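Side-chain contacts in AlgW protein (Pseudomonas aeruginosa, PDB 7CO3), which probably acts as an HtrA-type serine endopeptidase, joining a trypsin-like protease domain to a PDZ domain that binds peptide: residues Gly107-Met112 with Leu118-His123; His123-Ala128 with Ala155-Asp160; Ala128-Val133 with Glu140-Leu145; Leu209-Asp214 with Arg340-Val345; Ile216-Ala221 with Gly229-Ala234. The protein carries 1 engineered substitution. All blocks are in the same frame, centred on the assembly; numbering follows the deposited sequence.

Contact 1 (Gly107-Met112 with Leu118-His123)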
# COMPACT_ATOMS: atom_id res chain seq x y z
N GLY B 107 -15.35 12.65 -6.28
CA GLY B 107 -14.03 12.97 -6.81
C GLY B 107 -13.40 14.07 -5.99
O GLY B 107 -13.84 14.39 -4.89
N SER B 108 -12.30 14.62 -6.52
CA SER B 108 -11.60 15.72 -5.88
C SER B 108 -11.28 16.78 -6.94
O SER B 108 -11.51 16.57 -8.13
CB SER B 108 -10.31 15.25 -5.20
OG SER B 108 -10.53 14.01 -4.52
N ALA B 109 -10.74 17.91 -6.48
CA ALA B 109 -10.38 19.00 -7.38
C ALA B 109 -9.41 19.91 -6.65
O ALA B 109 -9.35 19.92 -5.42
CB ALA B 109 -11.60 19.80 -7.87
N VAL B 110 -8.64 20.69 -7.41
CA VAL B 110 -7.64 21.56 -6.81
C VAL B 110 -7.93 23.03 -7.14
O VAL B 110 -8.04 23.40 -8.31
CB VAL B 110 -6.21 21.20 -7.25
CG1 VAL B 110 -5.25 22.17 -6.57
CG2 VAL B 110 -5.89 19.73 -6.86
N ILE B 111 -7.99 23.86 -6.11
CA ILE B 111 -8.14 25.30 -6.29
C ILE B 111 -6.83 25.89 -6.78
O ILE B 111 -5.85 25.91 -6.03
CB ILE B 111 -8.58 25.98 -5.00
CG1 ILE B 111 -9.80 25.30 -4.41
CG2 ILE B 111 -8.85 27.49 -5.25
CD1 ILE B 111 -10.00 25.61 -2.95
N MET B 112 -6.82 26.38 -8.01
CA MET B 112 -5.61 26.92 -8.63
C MET B 112 -5.46 28.43 -8.50
O MET B 112 -4.34 28.93 -8.60
CB MET B 112 -5.57 26.52 -10.10
CG MET B 112 -5.65 25.04 -10.36
SD MET B 112 -4.30 24.16 -9.51
CE MET B 112 -3.02 24.28 -10.76
N LEU B 118 -10.68 25.88 -10.61
CA LEU B 118 -10.31 24.59 -10.03
C LEU B 118 -9.99 23.66 -11.17
O LEU B 118 -10.67 23.70 -12.20
CB LEU B 118 -11.44 23.99 -9.16
CG LEU B 118 -11.69 24.67 -7.81
CD1 LEU B 118 -12.81 25.66 -7.93
CD2 LEU B 118 -12.03 23.69 -6.68
N LEU B 119 -8.96 22.85 -10.97
CA LEU B 119 -8.64 21.74 -11.84
C LEU B 119 -9.17 20.41 -11.26
O LEU B 119 -9.13 20.20 -10.04
CB LEU B 119 -7.13 21.66 -12.04
CG LEU B 119 -6.52 22.23 -13.32
CD1 LEU B 119 -5.02 22.24 -13.21
CD2 LEU B 119 -6.97 21.46 -14.57
N THR B 120 -9.65 19.53 -12.14
CA THR B 120 -10.04 18.16 -11.80
C THR B 120 -9.90 17.33 -13.06
O THR B 120 -9.47 17.84 -14.10
CB THR B 120 -11.47 18.11 -11.23
OG1 THR B 120 -11.81 16.75 -10.95
CG2 THR B 120 -12.51 18.68 -12.26
N ASN B 121 -10.25 16.03 -13.00
CA ASN B 121 -10.21 15.19 -14.20
C ASN B 121 -11.48 15.32 -15.04
O ASN B 121 -12.58 15.50 -14.53
CB ASN B 121 -10.05 13.70 -13.88
CG ASN B 121 -8.68 13.32 -13.34
OD1 ASN B 121 -8.58 12.56 -12.38
ND2 ASN B 121 -7.62 13.87 -13.93
N ASN B 122 -11.31 15.15 -16.37
CA ASN B 122 -12.48 15.13 -17.25
C ASN B 122 -13.45 14.03 -16.85
O ASN B 122 -14.66 14.26 -16.77
CB ASN B 122 -12.08 14.94 -18.71
CG ASN B 122 -13.29 14.96 -19.63
OD1 ASN B 122 -14.17 15.81 -19.46
ND2 ASN B 122 -13.36 14.02 -20.56
N HIS B 123 -12.94 12.82 -16.58
CA HIS B 123 -13.86 11.72 -16.29
C HIS B 123 -14.65 11.93 -15.02
O HIS B 123 -15.63 11.22 -14.82
CB HIS B 123 -13.14 10.38 -16.23
CG HIS B 123 -12.20 10.23 -15.07
ND1 HIS B 123 -12.57 9.63 -13.88
CD2 HIS B 123 -10.86 10.47 -14.97
CE1 HIS B 123 -11.52 9.55 -13.08
NE2 HIS B 123 -10.47 10.06 -13.71

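Contact 2 (His123-Ala128 with Ala155-Asp160)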
# COMPACT_ATOMS: atom_id res chain seq x y z
N HIS B 123 -12.94 12.82 -16.58
CA HIS B 123 -13.86 11.72 -16.29
C HIS B 123 -14.65 11.93 -15.02
O HIS B 123 -15.63 11.22 -14.82
CB HIS B 123 -13.14 10.38 -16.23
CG HIS B 123 -12.20 10.23 -15.07
ND1 HIS B 123 -12.57 9.63 -13.88
CD2 HIS B 123 -10.86 10.47 -14.97
CE1 HIS B 123 -11.52 9.55 -13.08
NE2 HIS B 123 -10.47 10.06 -13.71
N VAL B 124 -14.27 12.88 -14.16
CA VAL B 124 -15.04 13.09 -12.94
C VAL B 124 -16.29 13.90 -13.22
O VAL B 124 -17.36 13.64 -12.66
CB VAL B 124 -14.17 13.76 -11.86
CG1 VAL B 124 -15.02 14.34 -10.73
CG2 VAL B 124 -13.15 12.79 -11.30
N THR B 125 -16.18 14.91 -14.09
CA THR B 125 -17.24 15.89 -14.31
C THR B 125 -17.94 15.73 -15.65
O THR B 125 -18.96 16.39 -15.87
CB THR B 125 -16.68 17.32 -14.22
OG1 THR B 125 -15.43 17.38 -14.91
CG2 THR B 125 -16.50 17.75 -12.79
N ALA B 126 -17.42 14.89 -16.53
CA ALA B 126 -17.95 14.72 -17.87
C ALA B 126 -19.44 14.35 -17.84
O ALA B 126 -19.83 13.36 -17.24
CB ALA B 126 -17.15 13.65 -18.59
N GLY B 127 -20.26 15.18 -18.49
CA GLY B 127 -21.68 14.92 -18.55
C GLY B 127 -22.42 15.16 -17.26
O GLY B 127 -23.59 14.80 -17.14
N ALA B 128 -21.78 15.76 -16.27
CA ALA B 128 -22.49 15.97 -15.03
C ALA B 128 -23.54 17.07 -15.23
O ALA B 128 -23.35 18.00 -16.00
CB ALA B 128 -21.53 16.33 -13.91
N ALA B 155 -10.26 18.95 -16.71
CA ALA B 155 -11.40 19.83 -16.82
C ALA B 155 -11.20 20.98 -15.85
O ALA B 155 -10.49 20.85 -14.86
CB ALA B 155 -12.73 19.12 -16.54
N VAL B 156 -11.78 22.13 -16.19
CA VAL B 156 -11.68 23.33 -15.38
C VAL B 156 -13.06 23.72 -14.91
O VAL B 156 -14.02 23.69 -15.70
CB VAL B 156 -11.02 24.50 -16.15
CG1 VAL B 156 -10.98 25.71 -15.27
CG2 VAL B 156 -9.63 24.13 -16.59
N LEU B 157 -13.16 24.07 -13.64
CA LEU B 157 -14.36 24.50 -12.96
C LEU B 157 -14.12 25.90 -12.42
O LEU B 157 -12.98 26.31 -12.20
CB LEU B 157 -14.72 23.57 -11.78
CG LEU B 157 -14.88 22.06 -11.96
CD1 LEU B 157 -15.18 21.37 -10.59
CD2 LEU B 157 -15.97 21.77 -12.97
N LYS B 158 -15.22 26.60 -12.16
CA LYS B 158 -15.20 27.94 -11.59
C LYS B 158 -16.24 28.02 -10.49
O LYS B 158 -17.37 27.56 -10.67
CB LYS B 158 -15.50 29.01 -12.67
CG LYS B 158 -15.18 30.46 -12.25
CD LYS B 158 -16.31 31.10 -11.42
CE LYS B 158 -16.17 32.61 -11.36
NZ LYS B 158 -14.77 33.03 -11.09
N ILE B 159 -15.86 28.62 -9.37
CA ILE B 159 -16.77 28.88 -8.26
C ILE B 159 -16.68 30.36 -7.88
O ILE B 159 -15.69 31.03 -8.17
CB ILE B 159 -16.49 27.96 -7.05
CG1 ILE B 159 -15.11 28.21 -6.41
CG2 ILE B 159 -16.64 26.47 -7.47
CD1 ILE B 159 -14.90 27.44 -5.07
N ASP B 160 -17.73 30.84 -7.23
CA ASP B 160 -17.86 32.23 -6.78
C ASP B 160 -17.87 32.22 -5.26
O ASP B 160 -18.91 32.01 -4.64
CB ASP B 160 -19.13 32.85 -7.36
CG ASP B 160 -19.40 34.25 -6.84
OD1 ASP B 160 -18.49 35.10 -6.91
OD2 ASP B 160 -20.54 34.50 -6.37

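Contact 3 (Ala128-Val133 with Glu140-Leu145)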
# COMPACT_ATOMS: atom_id res chain seq x y z
N ALA B 128 -21.78 15.76 -16.27
CA ALA B 128 -22.49 15.97 -15.03
C ALA B 128 -23.54 17.07 -15.23
O ALA B 128 -23.35 18.00 -16.00
CB ALA B 128 -21.53 16.33 -13.91
N ASP B 129 -24.65 16.93 -14.52
CA ASP B 129 -25.69 17.96 -14.59
C ASP B 129 -25.59 18.92 -13.42
O ASP B 129 -25.95 20.09 -13.56
CB ASP B 129 -27.06 17.30 -14.69
CG ASP B 129 -27.16 16.33 -15.88
OD1 ASP B 129 -26.67 16.69 -16.98
OD2 ASP B 129 -27.70 15.22 -15.73
N GLN B 130 -25.04 18.48 -12.29
CA GLN B 130 -24.72 19.37 -11.19
C GLN B 130 -23.38 18.95 -10.58
O GLN B 130 -23.05 17.76 -10.53
CB GLN B 130 -25.83 19.33 -10.14
CG GLN B 130 -25.68 20.34 -9.04
CD GLN B 130 -26.72 20.15 -7.96
OE1 GLN B 130 -26.69 19.18 -7.21
NE2 GLN B 130 -27.67 21.07 -7.89
N ILE B 131 -22.60 19.94 -10.14
CA ILE B 131 -21.29 19.73 -9.53
C ILE B 131 -21.22 20.57 -8.27
O ILE B 131 -21.28 21.80 -8.34
CB ILE B 131 -20.13 20.11 -10.49
CG1 ILE B 131 -20.21 19.30 -11.77
CG2 ILE B 131 -18.75 19.86 -9.85
CD1 ILE B 131 -19.38 19.87 -12.88
N ILE B 132 -21.11 19.91 -7.12
CA ILE B 132 -20.90 20.56 -5.84
C ILE B 132 -19.43 20.46 -5.44
O ILE B 132 -18.82 19.38 -5.52
CB ILE B 132 -21.80 19.99 -4.74
CG1 ILE B 132 -23.28 20.24 -5.10
CG2 ILE B 132 -21.46 20.60 -3.40
CD1 ILE B 132 -24.10 19.00 -5.32
N VAL B 133 -18.88 21.59 -5.01
CA VAL B 133 -17.53 21.71 -4.48
C VAL B 133 -17.66 21.84 -2.97
O VAL B 133 -18.44 22.68 -2.49
CB VAL B 133 -16.82 22.93 -5.08
CG1 VAL B 133 -15.65 23.32 -4.24
CG2 VAL B 133 -16.43 22.69 -6.54
N GLU B 140 -19.71 24.93 1.10
CA GLU B 140 -20.11 24.21 -0.10
C GLU B 140 -20.69 25.20 -1.11
O GLU B 140 -21.28 26.22 -0.73
CB GLU B 140 -21.13 23.12 0.23
CG GLU B 140 -20.56 22.07 1.18
CD GLU B 140 -21.48 20.88 1.39
OE1 GLU B 140 -22.23 20.54 0.46
OE2 GLU B 140 -21.45 20.28 2.49
N THR B 141 -20.52 24.88 -2.39
CA THR B 141 -21.05 25.73 -3.45
C THR B 141 -21.18 24.91 -4.72
O THR B 141 -20.53 23.87 -4.88
CB THR B 141 -20.17 26.97 -3.71
OG1 THR B 141 -20.83 27.83 -4.65
CG2 THR B 141 -18.80 26.58 -4.31
N ILE B 142 -22.04 25.38 -5.60
CA ILE B 142 -22.18 24.76 -6.91
C ILE B 142 -21.11 25.34 -7.82
O ILE B 142 -20.76 26.52 -7.70
CB ILE B 142 -23.60 24.99 -7.48
CG1 ILE B 142 -24.62 24.08 -6.80
CG2 ILE B 142 -23.64 24.67 -8.96
CD1 ILE B 142 -24.99 24.43 -5.36
N ALA B 143 -20.55 24.51 -8.68
CA ALA B 143 -19.51 24.94 -9.59
C ALA B 143 -20.07 24.97 -11.01
O ALA B 143 -21.02 24.26 -11.32
CB ALA B 143 -18.30 24.01 -9.54
N GLN B 144 -19.46 25.80 -11.85
CA GLN B 144 -19.71 25.83 -13.28
C GLN B 144 -18.55 25.18 -14.02
O GLN B 144 -17.40 25.27 -13.58
CB GLN B 144 -19.90 27.26 -13.81
CG GLN B 144 -21.23 27.96 -13.44
CD GLN B 144 -22.41 27.02 -13.15
OE1 GLN B 144 -22.94 26.36 -14.04
NE2 GLN B 144 -22.82 26.97 -11.88
N LEU B 145 -18.85 24.56 -15.15
CA LEU B 145 -17.83 23.97 -15.99
C LEU B 145 -17.30 25.02 -16.97
O LEU B 145 -18.03 25.47 -17.86
CB LEU B 145 -18.37 22.77 -16.76
CG LEU B 145 -17.32 21.93 -17.51
CD1 LEU B 145 -16.26 21.33 -16.55
CD2 LEU B 145 -18.00 20.83 -18.29
O HOH W 1 -22.74 22.46 -11.52

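Contact 4 (Leu209-Asp214 with Arg340-Val345)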
# COMPACT_ATOMS: atom_id res chain seq x y z
N LEU B 209 -4.06 5.35 -21.60
CA LEU B 209 -5.21 5.97 -20.94
C LEU B 209 -5.69 7.21 -21.66
O LEU B 209 -6.90 7.37 -21.86
CB LEU B 209 -4.85 6.32 -19.50
CG LEU B 209 -4.41 5.10 -18.69
CD1 LEU B 209 -4.00 5.48 -17.29
CD2 LEU B 209 -5.55 4.10 -18.65
N ASN B 210 -4.78 8.11 -22.04
CA ASN B 210 -5.14 9.36 -22.68
C ASN B 210 -4.29 9.55 -23.93
O ASN B 210 -3.24 8.91 -24.09
CB ASN B 210 -4.95 10.56 -21.74
CG ASN B 210 -5.83 10.47 -20.51
OD1 ASN B 210 -6.99 10.09 -20.59
ND2 ASN B 210 -5.27 10.83 -19.37
N THR B 211 -4.76 10.42 -24.83
CA THR B 211 -3.99 10.68 -26.05
C THR B 211 -2.65 11.34 -25.72
O THR B 211 -1.61 10.93 -26.25
CB THR B 211 -4.81 11.54 -27.01
OG1 THR B 211 -5.92 10.78 -27.49
CG2 THR B 211 -3.95 11.94 -28.21
N TYR B 212 -2.65 12.34 -24.85
CA TYR B 212 -1.44 13.04 -24.44
C TYR B 212 -1.08 12.66 -23.00
O TYR B 212 -1.66 13.20 -22.06
CB TYR B 212 -1.62 14.54 -24.60
CG TYR B 212 -2.09 14.94 -26.00
CD1 TYR B 212 -1.20 14.98 -27.07
CD2 TYR B 212 -3.42 15.28 -26.25
CE1 TYR B 212 -1.61 15.34 -28.35
CE2 TYR B 212 -3.85 15.66 -27.54
CZ TYR B 212 -2.93 15.68 -28.58
OH TYR B 212 -3.32 16.04 -29.85
N GLU B 213 -0.11 11.76 -22.85
CA GLU B 213 0.27 11.19 -21.56
C GLU B 213 1.69 11.60 -21.20
O GLU B 213 2.59 11.55 -22.05
CB GLU B 213 0.21 9.67 -21.59
CG GLU B 213 -1.13 9.13 -21.90
CD GLU B 213 -1.18 7.62 -21.76
OE1 GLU B 213 -0.14 6.96 -21.98
OE2 GLU B 213 -2.25 7.09 -21.41
N ASP B 214 1.89 11.94 -19.93
CA ASP B 214 3.21 12.22 -19.39
C ASP B 214 3.21 11.95 -17.88
O ASP B 214 3.73 12.74 -17.09
CB ASP B 214 3.62 13.66 -19.72
CG ASP B 214 5.11 13.90 -19.58
OD1 ASP B 214 5.87 12.91 -19.63
OD2 ASP B 214 5.52 15.07 -19.43
N ARG B 340 6.87 12.73 -29.82
CA ARG B 340 7.39 14.06 -30.14
C ARG B 340 6.54 14.75 -31.20
O ARG B 340 6.18 15.92 -31.05
CB ARG B 340 8.81 13.93 -30.63
CG ARG B 340 9.49 15.22 -30.99
CD ARG B 340 10.73 15.35 -30.17
NE ARG B 340 11.62 16.41 -30.61
CZ ARG B 340 11.68 17.60 -30.02
NH1 ARG B 340 12.53 18.52 -30.46
NH2 ARG B 340 10.89 17.86 -29.00
N SER B 341 6.20 14.04 -32.28
CA SER B 341 5.64 14.70 -33.45
C SER B 341 4.18 15.04 -33.24
O SER B 341 3.70 16.08 -33.74
CB SER B 341 5.81 13.83 -34.67
OG SER B 341 7.12 13.32 -34.68
N MET B 342 3.43 14.16 -32.57
CA MET B 342 2.12 14.52 -32.05
C MET B 342 2.17 15.87 -31.38
O MET B 342 1.32 16.74 -31.61
CB MET B 342 1.65 13.53 -31.00
CG MET B 342 1.64 12.09 -31.31
SD MET B 342 0.50 11.46 -30.07
CE MET B 342 -0.96 12.39 -30.51
N ASN B 343 3.14 16.05 -30.49
CA ASN B 343 3.18 17.26 -29.69
C ASN B 343 3.40 18.47 -30.58
O ASN B 343 2.57 19.38 -30.60
CB ASN B 343 4.24 17.12 -28.61
CG ASN B 343 3.84 16.10 -27.54
OD1 ASN B 343 2.65 15.83 -27.35
ND2 ASN B 343 4.83 15.52 -26.87
N GLN B 344 4.47 18.44 -31.38
CA GLN B 344 4.76 19.52 -32.32
C GLN B 344 3.52 19.88 -33.13
O GLN B 344 3.08 21.03 -33.13
CB GLN B 344 5.94 19.13 -33.22
CG GLN B 344 7.29 19.04 -32.47
CD GLN B 344 8.50 18.89 -33.40
OE1 GLN B 344 8.62 19.59 -34.41
NE2 GLN B 344 9.38 17.96 -33.08
N VAL B 345 2.92 18.90 -33.80
CA VAL B 345 1.71 19.20 -34.56
C VAL B 345 0.64 19.77 -33.65
O VAL B 345 -0.11 20.67 -34.05
CB VAL B 345 1.22 17.94 -35.29
CG1 VAL B 345 -0.06 18.26 -36.08
CG2 VAL B 345 2.30 17.39 -36.15
O HOH W 2 -1.11 15.81 -31.51

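Contact 5 (Ile216-Ala221 with Gly229-Ala234)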
# COMPACT_ATOMS: atom_id res chain seq x y z
N ILE B 216 3.38 11.19 -14.01
CA ILE B 216 4.12 10.84 -12.81
C ILE B 216 3.50 9.58 -12.22
O ILE B 216 2.26 9.46 -12.17
CB ILE B 216 4.07 12.00 -11.81
CG1 ILE B 216 4.65 13.28 -12.45
CG2 ILE B 216 4.88 11.65 -10.58
CD1 ILE B 216 4.28 14.59 -11.68
N GLN B 217 4.35 8.64 -11.80
CA GLN B 217 3.93 7.43 -11.10
C GLN B 217 4.27 7.57 -9.61
O GLN B 217 5.31 8.11 -9.25
CB GLN B 217 4.60 6.19 -11.72
CG GLN B 217 3.99 4.86 -11.29
CD GLN B 217 4.72 3.66 -11.87
OE1 GLN B 217 5.00 3.59 -13.07
NE2 GLN B 217 5.02 2.68 -11.00
N THR B 218 3.38 7.10 -8.72
CA THR B 218 3.65 7.23 -7.29
C THR B 218 3.12 6.02 -6.54
O THR B 218 2.12 5.44 -6.95
CB THR B 218 3.02 8.51 -6.68
OG1 THR B 218 3.31 8.59 -5.29
CG2 THR B 218 1.49 8.51 -6.86
N ASP B 219 3.79 5.64 -5.44
CA ASP B 219 3.20 4.59 -4.62
C ASP B 219 2.39 5.14 -3.44
O ASP B 219 1.89 4.35 -2.65
CB ASP B 219 4.26 3.58 -4.16
CG ASP B 219 5.33 4.18 -3.26
OD1 ASP B 219 5.37 5.43 -3.09
OD2 ASP B 219 6.15 3.40 -2.71
N ALA B 220 2.18 6.46 -3.35
CA ALA B 220 1.21 6.97 -2.38
C ALA B 220 -0.17 6.38 -2.69
O ALA B 220 -0.61 6.39 -3.84
CB ALA B 220 1.16 8.49 -2.41
N ALA B 221 -0.83 5.81 -1.67
CA ALA B 221 -2.05 5.04 -1.90
C ALA B 221 -3.07 5.95 -2.56
O ALA B 221 -3.34 7.06 -2.07
CB ALA B 221 -2.62 4.45 -0.60
N GLY B 229 -7.70 15.21 -7.47
CA GLY B 229 -7.05 15.79 -6.31
C GLY B 229 -5.58 16.01 -6.53
O GLY B 229 -5.07 15.81 -7.62
N ALA B 230 -4.89 16.47 -5.47
CA ALA B 230 -3.52 16.98 -5.58
C ALA B 230 -2.47 15.90 -5.29
O ALA B 230 -2.58 15.16 -4.30
CB ALA B 230 -3.30 18.14 -4.61
N LEU B 231 -1.44 15.83 -6.13
CA LEU B 231 -0.16 15.24 -5.71
C LEU B 231 0.77 16.39 -5.36
O LEU B 231 1.00 17.28 -6.19
CB LEU B 231 0.45 14.37 -6.80
CG LEU B 231 1.70 13.58 -6.42
CD1 LEU B 231 1.33 12.53 -5.33
CD2 LEU B 231 2.28 12.92 -7.70
N VAL B 232 1.35 16.33 -4.18
CA VAL B 232 2.12 17.44 -3.64
C VAL B 232 3.51 16.96 -3.25
O VAL B 232 3.69 15.79 -2.91
CB VAL B 232 1.27 17.99 -2.47
CG1 VAL B 232 1.96 17.98 -1.14
CG2 VAL B 232 0.56 19.27 -2.84
N ASP B 233 4.51 17.85 -3.32
CA ASP B 233 5.88 17.48 -2.94
C ASP B 233 6.00 17.56 -1.43
O ASP B 233 5.06 17.91 -0.73
CB ASP B 233 6.94 18.34 -3.65
CG ASP B 233 6.90 19.84 -3.22
OD1 ASP B 233 6.32 20.19 -2.17
OD2 ASP B 233 7.45 20.69 -3.96
N ALA B 234 7.20 17.28 -0.90
CA ALA B 234 7.36 17.19 0.56
C ALA B 234 7.15 18.52 1.26
O ALA B 234 7.00 18.54 2.49
CB ALA B 234 8.73 16.62 0.91

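Contact 1 (Gly107-Met112 with Leu118-His123)
Val-110 and Leu-119 form an antiparallel hydrogen-bonded pair between strands 104-113 and 117-120; the axes of 107-112 and 118-120 approach to 4.4 Å, with their N-to-C directions 147° apart. The two strands make a beta hairpin in the first barrel of the trypsin-like fold. Val-110 N gives its hydrogen to Leu-119 O at 2.7 Å, and Leu-119 N returns the bond to Val-110 O at 2.9 Å. Next along lies the non-hydrogen-bonded pair Ile-111 and Leu-118. Their side chains run alongside each other in the same direction, Ile-111 CG1 against Leu-118 CD2 at 3.6 Å, so two branched aliphatic residues pack together on one face of the sheet. Leu-119 emerges on the face it shares with Val-110. Met-112 slants across it: with bends at chi2 and chi3 its chain curls over the leucine, resting CG 4.0 Å and CE 3.8 Å from Leu-119 CD1. Both residues also touch helix 261-274, Met-112 at Leu-265 and Met-268, Leu-119 at Ala-264 and Met-268. An unbranched, flexible thioether suits such a seam between strand and helix. Toward the end of strand 117-120 the residues become small: Ala-109 CB lies 3.8 Å from Thr-120 CB, and Leu-69 of strand 66-72 packs on both. Ser-108 turns its hydroxyl elsewhere, to Gly-225 O, while its carbonyl serves the hairpin. Thr-120 places OG1 anti to its own N (chi1 179°), and from there the hydroxyl donates to Ser-108 O at 2.8 Å, with a C=O...OG1 angle of 166°.

Contact 2 (His123-Ala128 with Ala155-Asp160)
Thr-125 and Leu-157 meet end to end, methyl against methyl, with Thr-125 CG2 and Leu-157 CD2 4.1 Å apart. The two branches of the threonine serve different neighbours on strand 154-158. Its first torsion, chi1 42°, puts OG1 between the backbone N and the carbonyl carbon and turns CG2 anti to that carbon; the methyl can then meet the leucine while the hydroxyl lies 3.6 Å from Ala-155 CB. Ala-155 and Leu-157, two residues apart on an extended strand, both direct their side chains at the helix, and Val-156 between them faces the other way. The sizes are matched to the approach: alanine stands where the helix is near, with 7.5 Å between the CA atoms of Thr-125 and Ala-155, and leucine spans the wider gap beyond. No hydrogen bond joins the segments. The buried hydroxyl instead makes a weak one to Asn-121 O, at the N-cap position just before the helix, which lets a polar residue sit among apolar groups. Just after the helix the chain reverses in a type II beta turn from Thr-125 to Ala-128, closed by Ala-128 N to Thr-125 O at 2.9 Å; Gly-127, with its positive phi, takes the third position. Helix 122-125 thus lies against the first barrel of the trypsin-like fold, where Leu-69 of strand 66-72 and Ile-131 of strand 130-134 touch both Thr-125 and Leu-157.

Contact 3 (Ala128-Val133 with Glu140-Leu145)
Val-133 has CG2 anti to its carbonyl carbon and CG1 anti to its N (chi1 161°), which brings CG2 to 3.8 Å from Ala-143 CB. Ile-131 sends CG2 to the same methyl, at 4.2 Å, with CG1 beside the N (chi1 -58°), which leaves CG2 anti to it. One alanine therefore takes packing from two beta-branched neighbours, and Ile-159 lies against it as well; a small side chain suits that place. Strands 130-134 and 140-149 form an antiparallel hairpin in the first barrel of the trypsin-like fold, strand 130-134 also pairing with strand 66-72. Val-133 N donates to Thr-141 O at 2.8 Å in a nearly straight bond, Thr-141 N donates to Val-133 O at 3.0 Å, and Ala-143 N to Ile-131 O at 2.8 Å. Beyond, the strands part: a water accepts from Ile-131 N at 2.9 Å and donates to Ala-143 O, replacing a direct bond. The extended Glu-140 slants past Ile-132, whose CG2 is 3.9 Å from Glu-140 OE1. Thus the face of Ile-131, Val-133 and Ala-143 is buried and apolar, whereas on the other Ile-132 and Ile-142 share a more exposed surface with the carboxylate of Glu-140.

Contact 4 (Leu209-Asp214 with Arg340-Val345)
Met-342 drives its terminal methyl against Thr-211 and Tyr-212, and the tight part of the contact lies there. CE is 3.7 Å from Tyr-212 CE1 and 3.8 Å from Thr-211 CG2. The threonine methyl itself lies over the centre of the tyrosine ring, 3.7 Å above its plane, so ring and methyl form a single apolar surface for the methionine. Met-342 reaches it with CG anti to the carbonyl carbon (chi1 -53°) and a bend at chi3 that swings CE toward the ring; long and flexible, methionine can follow an irregular loop in this way. The hydroxyl of Thr-211 is hydrogen-bonded to Glu-151 OE1, while the methyl serves the packing. The segments belong to different domains: 209-214 is a loop of the trypsin-like protease, whereas 340-345 lies on helix 338-346 of the PDZ domain. Ser-341, Met-342 and Val-345 of that helix pack on an aromatic side chain of the bound peptide, consistent with the ligand groove beside the helix in PDZ domains. Met-342 therefore touches both the ligand and the protease loop. Away from the methyl the contact is looser and more polar. Tyr-212 and Asn-343 run antiparallel past one another, the ring turned 34° from the amide, with Asn-343 OD1 no nearer than 4.0 Å to Tyr-212 CD1. Separately, at the phenol end, a water bridges the segments, lying in the ring plane at its edge, 2.8 Å from Tyr-212 OH and donating to Met-342 O at 2.6 Å.

Contact 5 (Ile216-Ala221 with Gly229-Ala234)
Leu-231 meets Ile-216 and Thr-218 inside the second barrel of the trypsin-like fold, where strands 230-233 and 215-218 face each other without being hydrogen-bonded neighbours. The nearest CA atoms, those of Thr-218 and Leu-231, are 9.0 Å apart, and side chains alone fill the distance. Leu-231 spans most of it: CG stands anti to the backbone N (chi1 -173°), carrying both methyls toward the opposing strand. CD2 comes to 4.1 Å from Ile-216 CG2, the two side chains slanting across each other, and CD1 lies 4.3 Å from Thr-218 CG2. Ile-216 and Thr-218 alternate with Gln-217, which faces the other way, the usual pattern of a strand with one side toward a core. Strands 180-185 and 238-245 add to the packing in this barrel, Cys-181 touching both Thr-218 and Leu-231 and Ile-239 packing on Leu-231. A threonine at this buried position offers its methyl to the leucine and still satisfies its hydroxyl: OG1 donates to Ile-198 O and accepts from Ala-220 N at 3.1 Å with an N-H...O angle of 167°, an ST turn that bends the chain as the strand ends. On the outer side the polar residues serve the trimer. Gln-217 NE2 is hydrogen-bonded to Thr-193 OG1 of a neighbouring subunit, and Asp-219 OD2 accepts from Met-196 N of that neighbouring subunit.

Contacts 1, 2 and 3 follow one another round the first six-stranded barrel of the protease domain. Contacts 1 and 2 have centres about 7 Å apart, as do contacts 2 and 3, with hairpin 3 nested in the loop that contact 2 closes. Strands 117-120, 154-158 and 140-149 are successive neighbours in that sheet. Contact 5 lies in the second barrel, its centre about 15 Å from that of contact 1, which it touches where Val-110 packs on Gly-229 and Ala-230. Contact 4 closes a much longer loop enclosing contact 5, its centre about 22 Å from that of contact 5, and is the one of the five that spans two domains, protease and PDZ.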